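Local coordinates for protein maleate cis-trans isomerase (Pseudomonas putida, PDB 4FQ5) that probably catalyses the cis-trans isomerization of maleate to fumarate, and holds maleate in its pocket here, at residues G111-H115 with D170-E175; A151-V157 with D212-I218; D181-L185 with I204-R209; V246-W250 with T267-G271. The protein carries 1 engineered substitution. One frame throughout, in Å; residues are numbered along the deposited sequence.

The fold has two parallel four-stranded sheets, each with strand order 2-1-3-4. Contact 2 pairs strands 153-158 and 215-217 in the second sheet. Contact 3 packs its edge strand, 178-184, against the end of helix 201-206; the centres are about 11 Å apart, and V156 probably hydrogen-bonds to D181 and R183. Along the chain, contact 3 falls between the segments of contact 2, while those of contacts 1 and 2 alternate. Contact 1 joins helices 114-128 and 162-174, which come before and after strand 153-158. Contact 4, about 15 Å from contact 2 between centres, joins helix 244-255 to a late loop near the second subunit. Contacts 2 and 3 thus build the second sheet and its cover.

Contact 1: residues G111-H115 with D170-E175; sequences GHGYH and DYIRHE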
loop_
_atom_site.group_PDB
_atom_site.type_symbol
_atom_site.label_atom_id
_atom_site.label_comp_id
_atom_site.label_asym_id
_atom_site.label_seq_id
_atom_site.Cartn_x
_atom_site.Cartn_y
_atom_site.Cartn_z
ATOM N N GLY A 111 33.084 -11.228 -21.070
ATOM C CA GLY A 111 34.370 -11.718 -20.569
ATOM C C GLY A 111 34.622 -11.486 -19.088
ATOM O O GLY A 111 34.005 -10.617 -18.468
ATOM N N HIS A 112 35.561 -12.255 -18.538
ATOM C CA HIS A 112 35.865 -12.229 -17.109
ATOM C C HIS A 112 36.174 -10.853 -16.593
ATOM O O HIS A 112 36.943 -10.104 -17.203
ATOM C CB HIS A 112 37.018 -13.173 -16.784
ATOM C CG HIS A 112 36.686 -14.640 -16.963
ATOM N ND1 HIS A 112 35.421 -15.109 -16.940
ATOM C CD2 HIS A 112 37.510 -15.748 -17.126
ATOM C CE1 HIS A 112 35.432 -16.446 -17.106
ATOM N NE2 HIS A 112 36.711 -16.837 -17.220
ATOM N N GLY A 113 35.560 -10.511 -15.464
ATOM C CA GLY A 113 35.794 -9.240 -14.791
ATOM C C GLY A 113 35.087 -8.040 -15.397
ATOM O O GLY A 113 35.305 -6.903 -14.968
ATOM N N TYR A 114 34.227 -8.276 -16.384
ATOM C CA TYR A 114 33.564 -7.167 -17.065
ATOM C C TYR A 114 32.585 -6.400 -16.176
ATOM O O TYR A 114 32.337 -5.218 -16.419
ATOM C CB TYR A 114 32.880 -7.618 -18.360
ATOM C CG TYR A 114 32.397 -6.469 -19.217
ATOM C CD1 TYR A 114 31.033 -6.184 -19.341
ATOM C CD2 TYR A 114 33.304 -5.656 -19.903
ATOM C CE1 TYR A 114 30.590 -5.130 -20.134
ATOM C CE2 TYR A 114 32.870 -4.604 -20.696
ATOM C CZ TYR A 114 31.518 -4.342 -20.808
ATOM O OH TYR A 114 31.099 -3.294 -21.600
ATOM N N HIS A 115 32.037 -7.048 -15.148
ATOM C CA HIS A 115 31.133 -6.333 -14.235
ATOM C C HIS A 115 31.797 -5.166 -13.552
ATOM O O HIS A 115 31.158 -4.142 -13.316
ATOM C CB HIS A 115 30.418 -7.266 -13.249
ATOM C CG HIS A 115 31.275 -7.750 -12.110
ATOM N ND1 HIS A 115 32.043 -8.854 -12.198
ATOM C CD2 HIS A 115 31.431 -7.263 -10.814
ATOM C CE1 HIS A 115 32.676 -9.053 -11.025
ATOM N NE2 HIS A 115 32.297 -8.079 -10.178
ATOM N N ASP A 170 30.706 -20.406 -15.796
ATOM C CA ASP A 170 32.156 -20.186 -15.827
ATOM C C ASP A 170 32.564 -18.834 -15.226
ATOM O O ASP A 170 33.601 -18.738 -14.567
ATOM C CB ASP A 170 32.708 -20.336 -17.247
ATOM C CG ASP A 170 32.730 -21.785 -17.720
ATOM O OD1 ASP A 170 32.393 -22.706 -16.931
ATOM O OD2 ASP A 170 33.090 -22.011 -18.898
ATOM N N TYR A 171 31.738 -17.807 -15.439
ATOM C CA TYR A 171 31.972 -16.485 -14.844
ATOM C C TYR A 171 31.917 -16.562 -13.315
ATOM O O TYR A 171 32.782 -16.012 -12.614
ATOM C CB TYR A 171 30.944 -15.470 -15.373
ATOM C CG TYR A 171 31.317 -14.010 -15.176
ATOM C CD1 TYR A 171 31.806 -13.249 -16.238
ATOM C CD2 TYR A 171 31.161 -13.389 -13.934
ATOM C CE1 TYR A 171 32.139 -11.913 -16.069
ATOM C CE2 TYR A 171 31.493 -12.056 -13.749
ATOM C CZ TYR A 171 31.981 -11.323 -14.818
ATOM O OH TYR A 171 32.312 -10.006 -14.632
ATOM N N ILE A 172 30.902 -17.256 -12.804
ATOM C CA ILE A 172 30.712 -17.423 -11.364
ATOM C C ILE A 172 31.869 -18.223 -10.751
ATOM O O ILE A 172 32.421 -17.844 -9.711
ATOM C CB ILE A 172 29.348 -18.089 -11.055
ATOM C CG1 ILE A 172 28.195 -17.167 -11.490
ATOM C CG2 ILE A 172 29.230 -18.406 -9.573
ATOM C CD1 ILE A 172 26.872 -17.873 -11.687
ATOM N N ARG A 173 32.238 -19.316 -11.414
ATOM C CA ARG A 173 33.383 -20.123 -11.002
ATOM C C ARG A 173 34.667 -19.294 -10.981
ATOM O O ARG A 173 35.454 -19.394 -10.040
ATOM C CB ARG A 173 33.530 -21.355 -11.905
ATOM C CG ARG A 173 32.450 -22.405 -11.686
ATOM C CD ARG A 173 32.604 -23.595 -12.626
ATOM N NE ARG A 173 31.713 -24.692 -12.239
ATOM C CZ ARG A 173 31.182 -25.575 -13.085
ATOM N NH1 ARG A 173 31.440 -25.507 -14.382
ATOM N NH2 ARG A 173 30.377 -26.526 -12.632
ATOM N N HIS A 174 34.856 -18.458 -12.003
ATOM C CA HIS A 174 36.023 -17.575 -12.085
ATOM C C HIS A 174 36.071 -16.609 -10.934
ATOM O O HIS A 174 37.154 -16.230 -10.466
ATOM C CB HIS A 174 36.037 -16.815 -13.411
ATOM C CG HIS A 174 37.286 -15.993 -13.628
ATOM N ND1 HIS A 174 37.320 -14.659 -13.434
ATOM C CD2 HIS A 174 38.572 -16.368 -14.013
ATOM C CE1 HIS A 174 38.562 -14.201 -13.694
ATOM N NE2 HIS A 174 39.325 -15.247 -14.049
ATOM N N GLU A 175 34.895 -16.200 -10.458
ATOM C CA GLU A 175 34.819 -15.291 -9.315
ATOM C C GLU A 175 35.026 -16.019 -7.984
ATOM O O GLU A 175 34.919 -15.420 -6.919
ATOM C CB GLU A 175 33.500 -14.507 -9.326
ATOM C CG GLU A 175 33.429 -13.446 -10.419
ATOM C CD GLU A 175 34.439 -12.323 -10.231
ATOM O OE1 GLU A 175 34.740 -11.965 -9.075
ATOM O OE2 GLU A 175 34.926 -11.777 -11.243
HETATM O O HOH W 1 34.716 -12.751 -13.734
#
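Y171 drives its ring into the turn G111-Y114, and the hydroxyl at its tip is gripped from the other segment. CB sets off with CG anti to the backbone N (chi1 -162°), which sends the ring toward that turn. CD1 lies near the plane of the H112 ring, at its edge. CE1 comes 3.3 Å from G111 O, which sits at the rim of the tyrosine ring. Across the ring, CE2 faces H115 ND1 at 3.6 Å. OH then takes a nearly straight bond from H115 N at 3.0 Å. It shares a second with H115 ND1 at 2.7 Å, where either atom could be the donor. The turn is a type II beta turn, closed by Y114 N to G111 O, and G113 is the N-cap of helix 114-128. The tyrosine thus joins the C-terminal part of helix 162-174 to the start of that helix. Water 1 sits over one face of the Y171 ring and links G113 N, H174 ND1 and E175 OE2; E175 OE1 makes a salt bridge with R147. On the outer side, the H112 and H174 rings form an offset stack, centroids 3.8 Å apart and planes at 12°. Each CB lies over the face of the other ring. H112 CD2 meets H174 CD2 at 3.3 Å.

Contact 2: residues A151-V157 with D212-I218; sequences AKRVAVV and DVDAIVI
Parallel strands 153-157 and 215-217 pair here in the second four-stranded sheet, where V154 faces A215, A155 faces I216 and V156 faces V217. Both backbone polar groups of A155 bond strand 215-217: N donates to A215 O at 3.1 Å and O accepts from V217 N at 2.8 Å. V157 N continues the ladder to V217 O. V154 CG1 touches V217 CG2 at 3.9 Å on one face. A155 CB meets V213 CG2 on the other, where M208 also packs on A155. At the N-terminal end the side chain of D214 takes over from the strand. D214 CG lies anti to its carbonyl carbon (chi1 -67°), and OD2 turns back to accept from K152 N at 2.8 Å through its anti lone pair. R153 N adds a weak bond to the same oxygen. D214 N donates to R153 O from above the carbonyl plane, while D214 CB rests on A151 CB. Replacing D214 with an alanine would probably leave K152 N without its acceptor, remove the weak bond to R153 N and free the backbone before strand 153-157 to shift. R153 reaches out with an extended chain, and its NH2 is modelled in a salt bridge with D212 OD2, though too close for its geometry to be trusted. R153 NE pairs with E178. With E178 at NE and D212 near NH2, the charge of this arginine is probably largely balanced at the partly exposed end of the pairing.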
loop_
_atom_site.group_PDB
_atom_site.type_symbol
_atom_site.label_atom_id
_atom_site.label_comp_id
_atom_site.label_asym_id
_atom_site.label_seq_id
_atom_site.Cartn_x
_atom_site.Cartn_y
_atom_site.Cartn_z
ATOM N N ALA A 151 28.080 -18.009 1.048
ATOM C CA ALA A 151 27.883 -19.216 0.259
ATOM C C ALA A 151 29.108 -19.490 -0.621
ATOM O O ALA A 151 29.617 -18.591 -1.286
ATOM C CB ALA A 151 26.621 -19.099 -0.584
ATOM N N LYS A 152 29.583 -20.731 -0.595
ATOM C CA LYS A 152 30.792 -21.127 -1.319
ATOM C C LYS A 152 30.469 -21.914 -2.581
ATOM O O LYS A 152 31.258 -21.951 -3.532
ATOM C CB LYS A 152 31.694 -21.968 -0.414
ATOM C CG LYS A 152 32.965 -21.267 0.018
ATOM C CD LYS A 152 32.752 -20.325 1.188
ATOM C CE LYS A 152 33.854 -19.279 1.213
ATOM N NZ LYS A 152 34.150 -18.793 2.590
ATOM N N ARG A 153 29.306 -22.554 -2.563
ATOM C CA ARG A 153 28.860 -23.409 -3.638
ATOM C C ARG A 153 27.399 -23.064 -3.887
ATOM O O ARG A 153 26.646 -22.786 -2.952
ATOM C CB ARG A 153 29.019 -24.877 -3.236
ATOM C CG ARG A 153 28.973 -25.870 -4.385
ATOM C CD ARG A 153 29.543 -27.217 -3.959
ATOM N NE ARG A 153 30.162 -27.931 -5.077
ATOM C CZ ARG A 153 29.526 -28.792 -5.866
ATOM N NH1 ARG A 153 30.170 -29.394 -6.853
ATOM N NH2 ARG A 153 28.242 -29.059 -5.671
ATOM N N VAL A 154 27.004 -23.095 -5.150
ATOM C CA VAL A 154 25.712 -22.581 -5.551
ATOM C C VAL A 154 25.085 -23.471 -6.626
ATOM O O VAL A 154 25.790 -24.059 -7.448
ATOM C CB VAL A 154 25.882 -21.097 -5.981
ATOM C CG1 VAL A 154 25.281 -20.793 -7.339
ATOM C CG2 VAL A 154 25.395 -20.156 -4.889
ATOM N N ALA A 155 23.764 -23.614 -6.581
ATOM C CA ALA A 155 23.028 -24.206 -7.688
ATOM C C ALA A 155 22.345 -23.071 -8.436
ATOM O O ALA A 155 21.993 -22.062 -7.833
ATOM C CB ALA A 155 22.018 -25.226 -7.194
ATOM N N VAL A 156 22.178 -23.222 -9.748
ATOM C CA VAL A 156 21.757 -22.106 -10.605
ATOM C C VAL A 156 20.726 -22.528 -11.641
ATOM O O VAL A 156 20.945 -23.476 -12.389
ATOM C CB VAL A 156 22.967 -21.488 -11.368
ATOM C CG1 VAL A 156 22.527 -20.302 -12.220
ATOM C CG2 VAL A 156 24.060 -21.059 -10.408
ATOM N N VAL A 157 19.611 -21.807 -11.702
ATOM C CA VAL A 157 18.654 -21.979 -12.792
ATOM C C VAL A 157 18.737 -20.760 -13.713
ATOM O O VAL A 157 18.806 -19.627 -13.237
ATOM C CB VAL A 157 17.206 -22.134 -12.269
ATOM C CG1 VAL A 157 16.257 -22.470 -13.414
ATOM C CG2 VAL A 157 17.135 -23.193 -11.167
ATOM N N ASP A 212 24.136 -30.434 -1.439
ATOM C CA ASP A 212 25.570 -30.109 -1.428
ATOM C C ASP A 212 25.849 -28.648 -1.807
ATOM O O ASP A 212 26.965 -28.289 -2.195
ATOM C CB ASP A 212 26.330 -31.052 -2.372
ATOM C CG ASP A 212 26.056 -30.760 -3.846
ATOM O OD1 ASP A 212 24.914 -30.394 -4.200
ATOM O OD2 ASP A 212 26.995 -30.902 -4.654
ATOM N N VAL A 213 24.829 -27.812 -1.681
ATOM C CA VAL A 213 24.888 -26.431 -2.133
ATOM C C VAL A 213 24.631 -25.493 -0.948
ATOM O O VAL A 213 23.918 -25.863 -0.015
ATOM C CB VAL A 213 23.878 -26.256 -3.295
ATOM C CG1 VAL A 213 23.036 -25.002 -3.162
ATOM C CG2 VAL A 213 24.581 -26.361 -4.642
ATOM N N ASP A 214 25.229 -24.301 -0.963
ATOM C CA ASP A 214 25.018 -23.330 0.121
ATOM C C ASP A 214 23.853 -22.369 -0.146
ATOM O O ASP A 214 23.181 -21.918 0.784
ATOM C CB ASP A 214 26.291 -22.530 0.402
ATOM C CG ASP A 214 27.416 -23.384 0.972
ATOM O OD1 ASP A 214 27.139 -24.438 1.588
ATOM O OD2 ASP A 214 28.588 -22.982 0.810
ATOM N N ALA A 215 23.633 -22.044 -1.415
ATOM C CA ALA A 215 22.538 -21.168 -1.808
ATOM C C ALA A 215 22.043 -21.559 -3.190
ATOM O O ALA A 215 22.778 -22.163 -3.971
ATOM C CB ALA A 215 22.974 -19.705 -1.779
ATOM N N ILE A 216 20.788 -21.225 -3.475
ATOM C CA ILE A 216 20.164 -21.545 -4.748
ATOM C C ILE A 216 19.869 -20.243 -5.477
ATOM O O ILE A 216 19.242 -19.328 -4.917
ATOM C CB ILE A 216 18.866 -22.365 -4.557
ATOM C CG1 ILE A 216 19.176 -23.724 -3.915
ATOM C CG2 ILE A 216 18.141 -22.567 -5.882
ATOM C CD1 ILE A 216 17.988 -24.381 -3.228
ATOM N N VAL A 217 20.352 -20.154 -6.714
ATOM C CA VAL A 217 20.035 -19.035 -7.584
ATOM C C VAL A 217 18.853 -19.478 -8.429
ATOM O O VAL A 217 19.018 -20.215 -9.410
ATOM C CB VAL A 217 21.236 -18.623 -8.469
ATOM C CG1 VAL A 217 20.852 -17.486 -9.407
ATOM C CG2 VAL A 217 22.418 -18.213 -7.602
ATOM N N ILE A 218 17.662 -19.042 -8.022
ATOM C CA ILE A 218 16.408 -19.447 -8.655
ATOM C C ILE A 218 16.259 -18.863 -10.065
ATOM O O ILE A 218 15.562 -19.432 -10.904
ATOM C CB ILE A 218 15.181 -19.101 -7.764
ATOM C CG1 ILE A 218 13.903 -19.754 -8.299
ATOM C CG2 ILE A 218 15.012 -17.589 -7.607
ATOM C CD1 ILE A 218 12.782 -19.866 -7.279
#

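Contact 3: residues D181-L185 with I204-R209; sequences DYRAL and IIASMR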
loop_
_atom_site.group_PDB
_atom_site.type_symbol
_atom_site.label_atom_id
_atom_site.label_comp_id
_atom_site.label_asym_id
_atom_site.label_seq_id
_atom_site.Cartn_x
_atom_site.Cartn_y
_atom_site.Cartn_z
ATOM N N ASP A 181 24.900 -28.307 -9.407
ATOM C CA ASP A 181 23.846 -28.465 -10.396
ATOM C C ASP A 181 23.423 -27.129 -10.992
ATOM O O ASP A 181 23.339 -26.122 -10.288
ATOM C CB ASP A 181 22.626 -29.140 -9.769
ATOM C CG ASP A 181 22.669 -30.652 -9.878
ATOM O OD1 ASP A 181 21.647 -31.235 -10.295
ATOM O OD2 ASP A 181 23.718 -31.256 -9.556
ATOM N N TYR A 182 23.176 -27.128 -12.296
ATOM C CA TYR A 182 22.564 -25.987 -12.947
ATOM C C TYR A 182 21.628 -26.458 -14.043
ATOM O O TYR A 182 21.813 -27.545 -14.597
ATOM C CB TYR A 182 23.613 -24.985 -13.463
ATOM C CG TYR A 182 24.607 -25.511 -14.481
ATOM C CD1 TYR A 182 24.323 -25.476 -15.847
ATOM C CD2 TYR A 182 25.850 -25.999 -14.079
ATOM C CE1 TYR A 182 25.240 -25.935 -16.782
ATOM C CE2 TYR A 182 26.775 -26.465 -15.005
ATOM C CZ TYR A 182 26.465 -26.427 -16.351
ATOM O OH TYR A 182 27.377 -26.884 -17.273
ATOM N N ARG A 183 20.608 -25.652 -14.325
ATOM C CA ARG A 183 19.641 -25.951 -15.382
ATOM C C ARG A 183 19.472 -24.754 -16.296
ATOM O O ARG A 183 19.486 -23.614 -15.842
ATOM C CB ARG A 183 18.269 -26.324 -14.801
ATOM C CG ARG A 183 18.222 -27.612 -13.998
ATOM C CD ARG A 183 18.115 -28.863 -14.864
ATOM N NE ARG A 183 18.078 -30.073 -14.037
ATOM C CZ ARG A 183 19.153 -30.706 -13.565
ATOM N NH1 ARG A 183 20.377 -30.257 -13.830
ATOM N NH2 ARG A 183 19.004 -31.791 -12.817
ATOM N N ALA A 184 19.296 -25.029 -17.584
ATOM C CA ALA A 184 19.077 -24.003 -18.588
ATOM C C ALA A 184 17.787 -24.315 -19.328
ATOM O O ALA A 184 17.651 -25.395 -19.907
ATOM C CB ALA A 184 20.248 -23.961 -19.556
ATOM N N LEU A 185 16.840 -23.380 -19.314
ATOM C CA LEU A 185 15.539 -23.607 -19.949
ATOM C C LEU A 185 15.576 -23.473 -21.470
ATOM O O LEU A 185 14.640 -23.887 -22.149
ATOM C CB LEU A 185 14.468 -22.685 -19.360
ATOM C CG LEU A 185 14.229 -22.763 -17.849
ATOM C CD1 LEU A 185 13.126 -21.789 -17.465
ATOM C CD2 LEU A 185 13.893 -24.176 -17.389
ATOM N N ILE A 204 11.404 -27.765 -10.806
ATOM C CA ILE A 204 12.715 -27.765 -11.459
ATOM C C ILE A 204 13.817 -27.880 -10.408
ATOM O O ILE A 204 14.713 -28.724 -10.517
ATOM C CB ILE A 204 12.900 -26.509 -12.349
ATOM C CG1 ILE A 204 12.045 -26.639 -13.612
ATOM C CG2 ILE A 204 14.367 -26.298 -12.704
ATOM C CD1 ILE A 204 11.767 -25.336 -14.340
ATOM N N ILE A 205 13.728 -27.051 -9.372
ATOM C CA ILE A 205 14.719 -27.050 -8.296
ATOM C C ILE A 205 14.702 -28.366 -7.497
ATOM O O ILE A 205 15.757 -28.859 -7.081
ATOM C CB ILE A 205 14.569 -25.795 -7.401
ATOM C CG1 ILE A 205 15.045 -24.560 -8.183
ATOM C CG2 ILE A 205 15.350 -25.939 -6.101
ATOM C CD1 ILE A 205 14.718 -23.230 -7.542
ATOM N N ALA A 206 13.510 -28.936 -7.316
ATOM C CA ALA A 206 13.353 -30.244 -6.670
ATOM C C ALA A 206 14.084 -31.362 -7.425
ATOM O O ALA A 206 14.584 -32.303 -6.812
ATOM C CB ALA A 206 11.877 -30.589 -6.522
ATOM N N SER A 207 14.141 -31.251 -8.751
ATOM C CA SER A 207 14.819 -32.245 -9.583
ATOM C C SER A 207 16.295 -31.901 -9.834
ATOM O O SER A 207 16.913 -32.409 -10.771
ATOM C CB SER A 207 14.061 -32.448 -10.896
ATOM O OG SER A 207 13.955 -31.233 -11.614
ATOM N N MET A 208 16.841 -31.030 -8.990
ATOM C CA MET A 208 18.265 -30.725 -8.967
ATOM C C MET A 208 18.808 -31.135 -7.612
ATOM O O MET A 208 18.071 -31.162 -6.627
ATOM C CB MET A 208 18.508 -29.223 -9.149
ATOM C CG MET A 208 18.129 -28.660 -10.505
ATOM S SD MET A 208 18.211 -26.853 -10.531
ATOM C CE MET A 208 19.949 -26.573 -10.196
ATOM N N ARG A 209 20.098 -31.445 -7.552
ATOM C CA ARG A 209 20.735 -31.720 -6.274
ATOM C C ARG A 209 21.007 -30.398 -5.562
ATOM O O ARG A 209 21.677 -29.517 -6.111
ATOM C CB ARG A 209 22.027 -32.506 -6.478
ATOM C CG ARG A 209 22.667 -32.969 -5.185
ATOM C CD ARG A 209 23.948 -33.727 -5.461
ATOM N NE ARG A 209 24.711 -33.949 -4.238
ATOM C CZ ARG A 209 25.905 -34.535 -4.191
ATOM N NH1 ARG A 209 26.484 -34.965 -5.304
ATOM N NH2 ARG A 209 26.520 -34.689 -3.026
HETATM O O HOH W 2 24.385 -29.280 -6.754
#
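D181 and R183 on edge strand 178-184, and L185 just after it, lean on the end of helix 201-206 and the loop that leads from it toward strand 215-217. Helix and loop belong to the beta-alpha-beta crossover from strand 178-184 to strand 215-217, which passes over strand 153-158 lying between them in the sheet. Two hydrogen bonds cross. R209 N donates almost straight to D181 OD1 at 3.2 Å, meeting the oxygen from above the carboxylate plane. R183 NH2 donates to S207 O at 3.0 Å, with a bent angle of 135°. R183 NH1 turns back to its own strand and bonds Y182 O, so two carbonyls hold the guanidinium. Water 2 accepts from D181 N and lies close to R209 O, to which it can donate. Side-chain packing fills in between. The R183 chain bends at chi2 (-81°), which lays it alongside M208, the two running in opposite directions. R183 CG touches M208 SD at 3.5 Å, and M208 CG lies over one face of the guanidinium, toward its rim. A leucine in place of R183 would probably leave S207 O without this donor and uncover M208 CG. Further along, L185 CD2 makes an apolar contact with I204 CD1 at 3.9 Å. M208 itself is buried and also packs on A155 and V157 of the neighbouring strand. Its chain bends at chi3 (62°), which tucks CE against D181 O at 3.4 Å.

Contact 4: residues V246-W250 with T267-G271; sequences VATTW and TLLSG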
loop_
_atom_site.group_PDB
_atom_site.type_symbol
_atom_site.label_atom_id
_atom_site.label_comp_id
_atom_site.label_asym_id
_atom_site.label_seq_id
_atom_site.Cartn_x
_atom_site.Cartn_y
_atom_site.Cartn_z
ATOM N N VAL A 246 16.636 -10.035 -6.916
ATOM C CA VAL A 246 16.790 -9.895 -5.460
ATOM C C VAL A 246 18.175 -9.362 -5.081
ATOM O O VAL A 246 18.292 -8.457 -4.248
ATOM C CB VAL A 246 16.449 -11.211 -4.717
ATOM C CG1 VAL A 246 17.140 -11.292 -3.359
ATOM C CG2 VAL A 246 14.943 -11.338 -4.552
ATOM N N ALA A 247 19.216 -9.915 -5.702
ATOM C CA ALA A 247 20.595 -9.483 -5.445
ATOM C C ALA A 247 20.800 -8.006 -5.791
ATOM O O ALA A 247 21.457 -7.275 -5.044
ATOM C CB ALA A 247 21.579 -10.355 -6.218
ATOM N N THR A 248 20.219 -7.585 -6.915
ATOM C CA THR A 248 20.283 -6.193 -7.382
ATOM C C THR A 248 19.649 -5.233 -6.370
ATOM O O THR A 248 20.220 -4.181 -6.070
ATOM C CB THR A 248 19.598 -6.029 -8.760
ATOM O OG1 THR A 248 20.268 -6.841 -9.732
ATOM C CG2 THR A 248 19.624 -4.577 -9.237
ATOM N N THR A 249 18.482 -5.590 -5.830
ATOM C CA THR A 249 17.842 -4.681 -4.869
ATOM C C THR A 249 18.616 -4.651 -3.559
ATOM O O THR A 249 18.759 -3.595 -2.948
ATOM C CB THR A 249 16.308 -4.888 -4.657
ATOM O OG1 THR A 249 16.029 -5.345 -3.331
ATOM C CG2 THR A 249 15.679 -5.786 -5.680
ATOM N N TRP A 250 19.146 -5.801 -3.154
ATOM C CA TRP A 250 20.054 -5.858 -2.022
ATOM C C TRP A 250 21.227 -4.927 -2.229
ATOM O O TRP A 250 21.555 -4.123 -1.345
ATOM C CB TRP A 250 20.516 -7.290 -1.762
ATOM C CG TRP A 250 21.576 -7.354 -0.697
ATOM C CD1 TRP A 250 21.398 -7.377 0.685
ATOM C CD2 TRP A 250 23.032 -7.366 -0.896
ATOM N NE1 TRP A 250 22.612 -7.405 1.332
ATOM C CE2 TRP A 250 23.629 -7.402 0.444
ATOM C CE3 TRP A 250 23.869 -7.358 -2.009
ATOM C CZ2 TRP A 250 25.005 -7.427 0.636
ATOM C CZ3 TRP A 250 25.255 -7.379 -1.801
ATOM C CH2 TRP A 250 25.806 -7.415 -0.506
ATOM N N THR A 267 16.245 -14.995 1.990
ATOM C CA THR A 267 17.303 -14.878 2.993
ATOM C C THR A 267 18.184 -13.628 2.850
ATOM O O THR A 267 18.467 -12.952 3.842
ATOM C CB THR A 267 18.162 -16.166 2.999
ATOM O OG1 THR A 267 17.328 -17.278 3.342
ATOM C CG2 THR A 267 19.307 -16.079 3.988
ATOM N N LEU A 268 18.603 -13.312 1.625
ATOM C CA LEU A 268 19.501 -12.167 1.393
ATOM C C LEU A 268 18.855 -10.872 1.874
ATOM O O LEU A 268 19.536 -9.959 2.354
ATOM C CB LEU A 268 19.827 -12.033 -0.098
ATOM C CG LEU A 268 21.218 -11.590 -0.582
ATOM C CD1 LEU A 268 21.125 -10.887 -1.931
ATOM C CD2 LEU A 268 22.005 -10.751 0.412
ATOM N N LEU A 269 17.534 -10.807 1.746
ATOM C CA LEU A 269 16.761 -9.635 2.156
ATOM C C LEU A 269 16.048 -9.844 3.498
ATOM O O LEU A 269 15.039 -9.195 3.796
ATOM C CB LEU A 269 15.767 -9.280 1.056
ATOM C CG LEU A 269 16.068 -8.128 0.078
ATOM C CD1 LEU A 269 17.445 -7.482 0.196
ATOM C CD2 LEU A 269 15.734 -8.541 -1.352
ATOM N N SER A 270 16.593 -10.745 4.310
ATOM C CA SER A 270 16.032 -11.054 5.624
ATOM C C SER A 270 16.218 -9.900 6.605
ATOM O O SER A 270 15.500 -9.803 7.606
ATOM C CB SER A 270 16.695 -12.305 6.197
ATOM O OG SER A 270 18.063 -12.055 6.479
ATOM N N GLY A 271 17.189 -9.038 6.319
ATOM C CA GLY A 271 17.601 -8.008 7.259
ATOM C C GLY A 271 18.883 -8.377 7.986
ATOM O O GLY A 271 19.453 -7.555 8.707
#
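L268 and L269 are the two residues of 267-271 that press on helix 244-255. Just before them, T267 faces away from the helix; its OG1 bonds E234, and its O accepts from both S270 N and S270 OG. L268 comes next and points toward the helix. Its CD2 sits over the five-membered ring of W250, 3.4 Å from the centroid and 9° off the ring normal. That is a CH-pi contact, and the two side chains cross at about a right angle. W250 CG lies anti to the backbone N (chi1 173°), which presents the indole face to this methyl. The other branch, CD1, reaches W250 CB at 3.7 Å and A247 CA at 3.8 Å. L269 splits its two methyls. CD1 lies near the plane of the indole, at its edge, and touches W250 CB at 3.6 Å. CD2 meets V246 CG1 at 3.7 Å and T249 OG1 at 3.8 Å. That hydroxyl is buried here and has no polar partner in the model. S270 then turns to the second subunit, where its O bonds T231 of that chain. W250 NE1 bonds Y273 O, fastening the same helix to the C-terminal end of the chain. Helix 244-255 follows the last strand, 241-243, of the second parallel sheet. This apolar packing, a CH-pi contact on an indole face included, ties that helix of the alpha/beta fold to the C-terminal loop, beside the second subunit.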